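GTN Reductase (Agrobacterium tumefaciens, PDB 5N6G) probably acts as an FMN-dependent ene-reductase of the Old Yellow Enzyme family, reducing carbon–carbon double bonds with NADH or NADPH as hydride donor. Local coordinates at residues P350-P353 and T354-G357; G359-G362 and Y363-P367. All coordinates share one frame; numbering follows the deposited sequence.

Contact 1 (P350-P353 and T354-G357). With FMN (flavin mononucleotide), chain B; 8OZ (2-Phenylacrylic acid), chain C.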
loop_
_atom_site.group_PDB
_atom_site.type_symbol
_atom_site.label_atom_id
_atom_site.label_comp_id
_atom_site.label_asym_id
_atom_site.label_seq_id
_atom_site.Cartn_x
_atom_site.Cartn_y
_atom_site.Cartn_z
ATOM N N PRO A 350 -8.860 15.354 -11.009
ATOM C CA PRO A 350 -8.510 14.048 -11.577
ATOM C C PRO A 350 -9.532 13.590 -12.610
ATOM O O PRO A 350 -10.728 13.879 -12.512
ATOM C CB PRO A 350 -8.498 13.109 -10.358
ATOM C CG PRO A 350 -8.621 13.981 -9.168
ATOM C CD PRO A 350 -9.299 15.228 -9.612
ATOM N N ASN A 351 -9.042 12.858 -13.611
ATOM C CA ASN A 351 -9.870 12.266 -14.661
ATOM C C ASN A 351 -9.999 10.768 -14.384
ATOM O O ASN A 351 -9.125 9.973 -14.751
ATOM C CB ASN A 351 -9.262 12.541 -16.032
ATOM C CG ASN A 351 -10.109 11.992 -17.173
ATOM O OD1 ASN A 351 -9.763 10.983 -17.793
ATOM N ND2 ASN A 351 -11.234 12.650 -17.446
ATOM N N GLN A 352 -11.092 10.377 -13.724
ATOM C CA GLN A 352 -11.250 8.983 -13.320
ATOM C C GLN A 352 -11.157 7.993 -14.476
ATOM O O GLN A 352 -10.589 6.902 -14.275
ATOM C CB GLN A 352 -12.586 8.806 -12.583
ATOM C CG GLN A 352 -12.687 7.511 -11.781
ATOM C CD GLN A 352 -13.069 6.303 -12.626
ATOM O OE1 GLN A 352 -13.650 6.438 -13.705
ATOM N NE2 GLN A 352 -12.743 5.111 -12.133
ATOM N N PRO A 353 -11.674 8.280 -15.671
ATOM C CA PRO A 353 -11.597 7.293 -16.764
ATOM C C PRO A 353 -10.191 6.910 -17.178
ATOM O O PRO A 353 -10.033 5.889 -17.858
ATOM C CB PRO A 353 -12.329 7.988 -17.915
ATOM C CG PRO A 353 -13.266 8.925 -17.246
ATOM C CD PRO A 353 -12.563 9.406 -16.010
ATOM N N THR A 354 -9.173 7.707 -16.846
ATOM C CA THR A 354 -7.797 7.360 -17.181
ATOM C C THR A 354 -6.992 6.952 -15.951
ATOM O O THR A 354 -5.757 6.899 -16.000
ATOM C CB THR A 354 -7.120 8.516 -17.935
ATOM O OG1 THR A 354 -7.260 9.746 -17.210
ATOM C CG2 THR A 354 -7.729 8.678 -19.320
ATOM N N PHE A 355 -7.663 6.625 -14.844
ATOM C CA PHE A 355 -6.923 6.133 -13.682
ATOM C C PHE A 355 -6.192 4.836 -14.010
ATOM O O PHE A 355 -5.023 4.668 -13.638
ATOM C CB PHE A 355 -7.849 5.891 -12.484
ATOM C CG PHE A 355 -8.265 7.143 -11.725
ATOM C CD1 PHE A 355 -7.863 8.409 -12.114
ATOM C CD2 PHE A 355 -9.063 7.025 -10.604
ATOM C CE1 PHE A 355 -8.260 9.543 -11.405
ATOM C CE2 PHE A 355 -9.459 8.149 -9.886
ATOM C CZ PHE A 355 -9.061 9.417 -10.292
ATOM N N TYR A 356 -6.855 3.910 -14.713
ATOM C CA TYR A 356 -6.348 2.547 -14.859
ATOM C C TYR A 356 -6.098 2.218 -16.316
ATOM O O TYR A 356 -7.008 2.329 -17.142
ATOM C CB TYR A 356 -7.331 1.529 -14.286
ATOM C CG TYR A 356 -7.775 1.869 -12.894
ATOM C CD1 TYR A 356 -6.894 1.766 -11.835
ATOM C CD2 TYR A 356 -9.061 2.305 -12.641
ATOM C CE1 TYR A 356 -7.279 2.086 -10.559
ATOM C CE2 TYR A 356 -9.457 2.628 -11.371
ATOM C CZ TYR A 356 -8.564 2.517 -10.335
ATOM O OH TYR A 356 -8.945 2.829 -9.056
ATOM N N GLY A 357 -4.872 1.788 -16.619
ATOM C CA GLY A 357 -4.525 1.344 -17.952
ATOM C C GLY A 357 -4.293 2.508 -18.895
ATOM O O GLY A 357 -4.348 3.680 -18.524
HETATM N N1 FMN B . -4.151 1.908 -2.191
HETATM C C2 FMN B . -3.091 1.068 -1.958
HETATM O O2 FMN B . -2.750 0.744 -0.798
HETATM N N3 FMN B . -2.359 0.590 -3.023
HETATM C C4 FMN B . -2.613 0.841 -4.358
HETATM O O4 FMN B . -1.868 0.400 -5.233
HETATM C C4A FMN B . -3.751 1.701 -4.596
HETATM N N5 FMN B . -4.040 2.016 -5.834
HETATM C C5A FMN B . -5.027 2.965 -6.040
HETATM C C6 FMN B . -5.267 3.396 -7.340
HETATM C C7 FMN B . -6.162 4.426 -7.593
HETATM C C7M FMN B . -6.364 4.881 -9.017
HETATM C C8 FMN B . -6.844 5.036 -6.534
HETATM C C8M FMN B . -7.772 6.196 -6.767
HETATM C C9 FMN B . -6.626 4.593 -5.232
HETATM C C9A FMN B . -5.715 3.568 -4.981
HETATM N N10 FMN B . -5.388 3.175 -3.665
HETATM C C10 FMN B . -4.432 2.223 -3.440
HETATM C "C1'" FMN B . -5.959 3.940 -2.547
HETATM C "C2'" FMN B . -5.218 5.257 -2.356
HETATM O "O2'" FMN B . -3.867 5.023 -1.942
HETATM C "C3'" FMN B . -5.890 6.183 -1.340
HETATM O "O3'" FMN B . -6.038 5.499 -0.097
HETATM C "C4'" FMN B . -7.263 6.684 -1.782
HETATM O "O4'" FMN B . -7.182 7.257 -3.090
HETATM C "C5'" FMN B . -7.862 7.668 -0.794
HETATM O "O5'" FMN B . -7.038 8.847 -0.696
HETATM P P FMN B . -7.391 10.275 -1.384
HETATM O O1P FMN B . -8.689 10.721 -0.746
HETATM O O2P FMN B . -7.580 9.975 -2.861
HETATM O O3P FMN B . -6.221 11.136 -1.075
HETATM C C4 8OZ C . -7.386 0.305 -7.208
HETATM C C5 8OZ C . -7.345 -0.577 -8.263
HETATM C C6 8OZ C . -6.622 -1.743 -8.148
HETATM C C7 8OZ C . -5.924 -2.022 -6.987
HETATM C C8 8OZ C . -5.693 -1.129 -3.364
HETATM C C 8OZ C . -3.864 -1.832 -4.840
HETATM O O 8OZ C . -4.999 -1.170 -2.376
HETATM C C1 8OZ C . -5.101 -1.374 -4.720
HETATM C C2 8OZ C . -5.944 -1.129 -5.923
HETATM C C3 8OZ C . -6.697 0.035 -6.039
HETATM O O1 8OZ C . -6.982 -0.894 -3.307
HETATM O O HOH W 1 -11.524 4.415 -9.039
HETATM O O HOH W 2 -9.585 3.918 -15.846
#
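Asn351 and Gln352 bond to Thr354 and Phe355 in a short 3-10 turn, in the loop that follows the barrel of this Old Yellow Enzyme fold. Two successive backbone bonds shape it: Thr354 N reaches Asn351 O at 3.1 Å, and Phe355 N reaches Gln352 O at 3.0 Å. Pro353 suits the turn because its ring fixes phi and its missing N-H is not needed.

Among the side chains, Thr354 OG1 stands between its backbone N and carbonyl carbon (chi1 52°), which points it back at Asn351 OD1, 2.9 Å away.

Apolar contacts centre on Phe355. Gln352 CA sits over one ring face, 3.5 Å from the centroid, in a CH-pi contact, while Pro350 CB meets the edge near Phe355 CE1. Lys329 and Ile332 of helix 329-333 also pack on this buried ring.

Water links the rest: one molecule accepts from Tyr356 N and donates weakly to Pro353 O. Another lies between Tyr356 OH and, weakly, Gln352 NE2.

The turn thus delivers two aromatic rings to the flavin: Phe355 CD2 lies 3.8 Å from the FMN methyl C7M, and Tyr356 OH lies 3.3 Å from C7M and 3.5 Å from C4 of 2-phenylacrylic acid.

Contact 2 (G359-G362 and Y363-P367)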
loop_
_atom_site.group_PDB
_atom_site.type_symbol
_atom_site.label_atom_id
_atom_site.label_comp_id
_atom_site.label_asym_id
_atom_site.label_seq_id
_atom_site.Cartn_x
_atom_site.Cartn_y
_atom_site.Cartn_z
ATOM N N GLY A 359 -2.173 4.908 -21.531
ATOM C CA GLY A 359 -0.853 5.464 -21.761
ATOM C C GLY A 359 -0.682 6.806 -21.075
ATOM O O GLY A 359 -1.085 7.004 -19.926
ATOM N N ALA A 360 -0.005 7.717 -21.775
ATOM C CA ALA A 360 0.391 8.977 -21.152
ATOM C C ALA A 360 -0.816 9.816 -20.773
ATOM O O ALA A 360 -0.770 10.558 -19.784
ATOM C CB ALA A 360 1.281 9.770 -22.102
ATOM N N GLU A 361 -1.896 9.711 -21.537
ATOM C CA GLU A 361 -3.070 10.534 -21.274
ATOM C C GLU A 361 -3.654 10.199 -19.904
ATOM O O GLU A 361 -3.929 9.037 -19.596
ATOM C CB GLU A 361 -4.110 10.326 -22.369
ATOM C CG GLU A 361 -5.302 11.250 -22.275
ATOM C CD GLU A 361 -6.137 11.252 -23.541
ATOM O OE1 GLU A 361 -6.036 10.276 -24.318
ATOM O OE2 GLU A 361 -6.883 12.233 -23.765
ATOM N N GLY A 362 -3.830 11.224 -19.074
ATOM C CA GLY A 362 -4.273 11.012 -17.702
ATOM C C GLY A 362 -3.238 10.391 -16.795
ATOM O O GLY A 362 -3.589 9.838 -15.743
ATOM N N TYR A 363 -1.961 10.499 -17.162
ATOM C CA TYR A 363 -0.878 9.873 -16.414
ATOM C C TYR A 363 0.278 10.856 -16.280
ATOM O O TYR A 363 0.571 11.333 -15.175
ATOM C CB TYR A 363 -0.455 8.591 -17.135
ATOM C CG TYR A 363 0.550 7.714 -16.440
ATOM C CD1 TYR A 363 0.337 7.216 -15.164
ATOM C CD2 TYR A 363 1.710 7.334 -17.092
ATOM C CE1 TYR A 363 1.262 6.401 -14.557
ATOM C CE2 TYR A 363 2.633 6.510 -16.503
ATOM C CZ TYR A 363 2.420 6.050 -15.225
ATOM O OH TYR A 363 3.325 5.210 -14.616
ATOM N N THR A 364 0.923 11.180 -17.389
ATOM C CA THR A 364 2.052 12.105 -17.378
ATOM C C THR A 364 1.724 13.465 -17.986
ATOM O O THR A 364 2.617 14.327 -18.081
ATOM C CB THR A 364 3.231 11.494 -18.129
ATOM O OG1 THR A 364 2.759 11.001 -19.386
ATOM C CG2 THR A 364 3.863 10.350 -17.358
ATOM N N ASP A 365 0.482 13.695 -18.410
ATOM C CA ASP A 365 0.152 14.936 -19.097
ATOM C C ASP A 365 -0.688 15.880 -18.256
ATOM O O ASP A 365 -1.233 16.844 -18.797
ATOM C CB ASP A 365 -0.560 14.646 -20.423
ATOM C CG ASP A 365 -1.938 14.041 -20.226
ATOM O OD1 ASP A 365 -2.236 13.562 -19.112
ATOM O OD2 ASP A 365 -2.721 14.068 -21.194
ATOM N N TYR A 366 -0.826 15.633 -16.955
ATOM C CA TYR A 366 -1.401 16.668 -16.113
ATOM C C TYR A 366 -0.380 17.786 -15.925
ATOM O O TYR A 366 0.776 17.508 -15.591
ATOM C CB TYR A 366 -1.781 16.124 -14.763
ATOM C CG TYR A 366 -2.970 15.221 -14.681
ATOM C CD1 TYR A 366 -4.245 15.740 -14.513
ATOM C CD2 TYR A 366 -2.818 13.829 -14.661
ATOM C CE1 TYR A 366 -5.349 14.910 -14.372
ATOM C CE2 TYR A 366 -3.920 12.993 -14.507
ATOM C CZ TYR A 366 -5.189 13.541 -14.367
ATOM O OH TYR A 366 -6.312 12.727 -14.203
ATOM N N PRO A 367 -0.767 19.041 -16.082
ATOM C CA PRO A 367 0.213 20.125 -16.075
ATOM C C PRO A 367 0.639 20.544 -14.680
ATOM O O PRO A 367 -0.131 20.501 -13.713
ATOM C CB PRO A 367 -0.530 21.267 -16.776
ATOM C CG PRO A 367 -1.948 21.021 -16.451
ATOM C CD PRO A 367 -2.107 19.521 -16.454
HETATM O O HOH W 3 -6.105 10.072 -14.660
#
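Gly362 and Tyr363 close a type II beta turn that begins at Ala360, and these three residues bury the most surface in the contact. Ala360 O is the hub. It accepts from Tyr363 N at 2.9 Å, the bond of the beta turn. Thr364 N donates to Ala360 O as well, at 3.0 Å, which widens the loop to an alpha turn. The two donors use the oxygen differently: Thr364 N lies in the carbonyl plane on a lone pair, whereas Tyr363 N stands 43° above that plane. The small methyl of Ala360 meets Thr364 OG1 at 3.3 Å.

Gly362 fills the third position of the turn, where phi is positive (71°), a conformation that glycine adopts with ease. Its N-H bonds to Asp365 OD1 at 2.8 Å from the syn side, tilted out of the carboxylate plane and well off straight. Asp365 has CG between its own N and carbonyl carbon (chi1 67°), a torsion that swings the carboxylate back over the turn. Gly362 O receives a water that also bonds to Tyr366 OH; this hydroxyl has a second partner in Asn351 N, and Arg26 also donates to Gly362 O.

Tyr363 turns its ring away from the loop toward helix 36-43. The backbone sets its CB 3.3 Å from Gly359 O; CG, anti to the backbone N, then carries the ring out to stack on Tyr41, and the hydroxyl bonds to Asn38. A long aromatic side chain with a polar end fits this role of tying the turn to the helix.

The turn is therefore held mainly by main-chain N-H groups and one carboxylate. The N-H of Gly362 would help stabilise negative charge on Asp365, probably offsetting the nearby like charge of Glu361, whose OE2 lies 5.2 Å from Asp365 OD2.

Both contacts are tight turns in the C-terminal loop after helix 337-343, with centres about 10 Å apart, and both rest on helix 329-333. Contact 1 is largely surface, yet its one buried side chain, Phe355, and its neighbour Tyr356 lie against the flavin methyl C7M. Contact 2 is partly buried and farther from the cofactor; it reaches instead to helix 36-43. Contact 1 combines 3-10 backbone bonds with CH-pi and apolar packing on Phe355; contact 2 relies on backbone bonds and the Asp365 carboxylate, without comparable apolar packing. The turns touch directly, with Thr354 OG1 3.3 Å from Gly362 CA. Arg26 and Arg28 donate to carbonyl oxygens of both, joining them to the loop that carries Thr25.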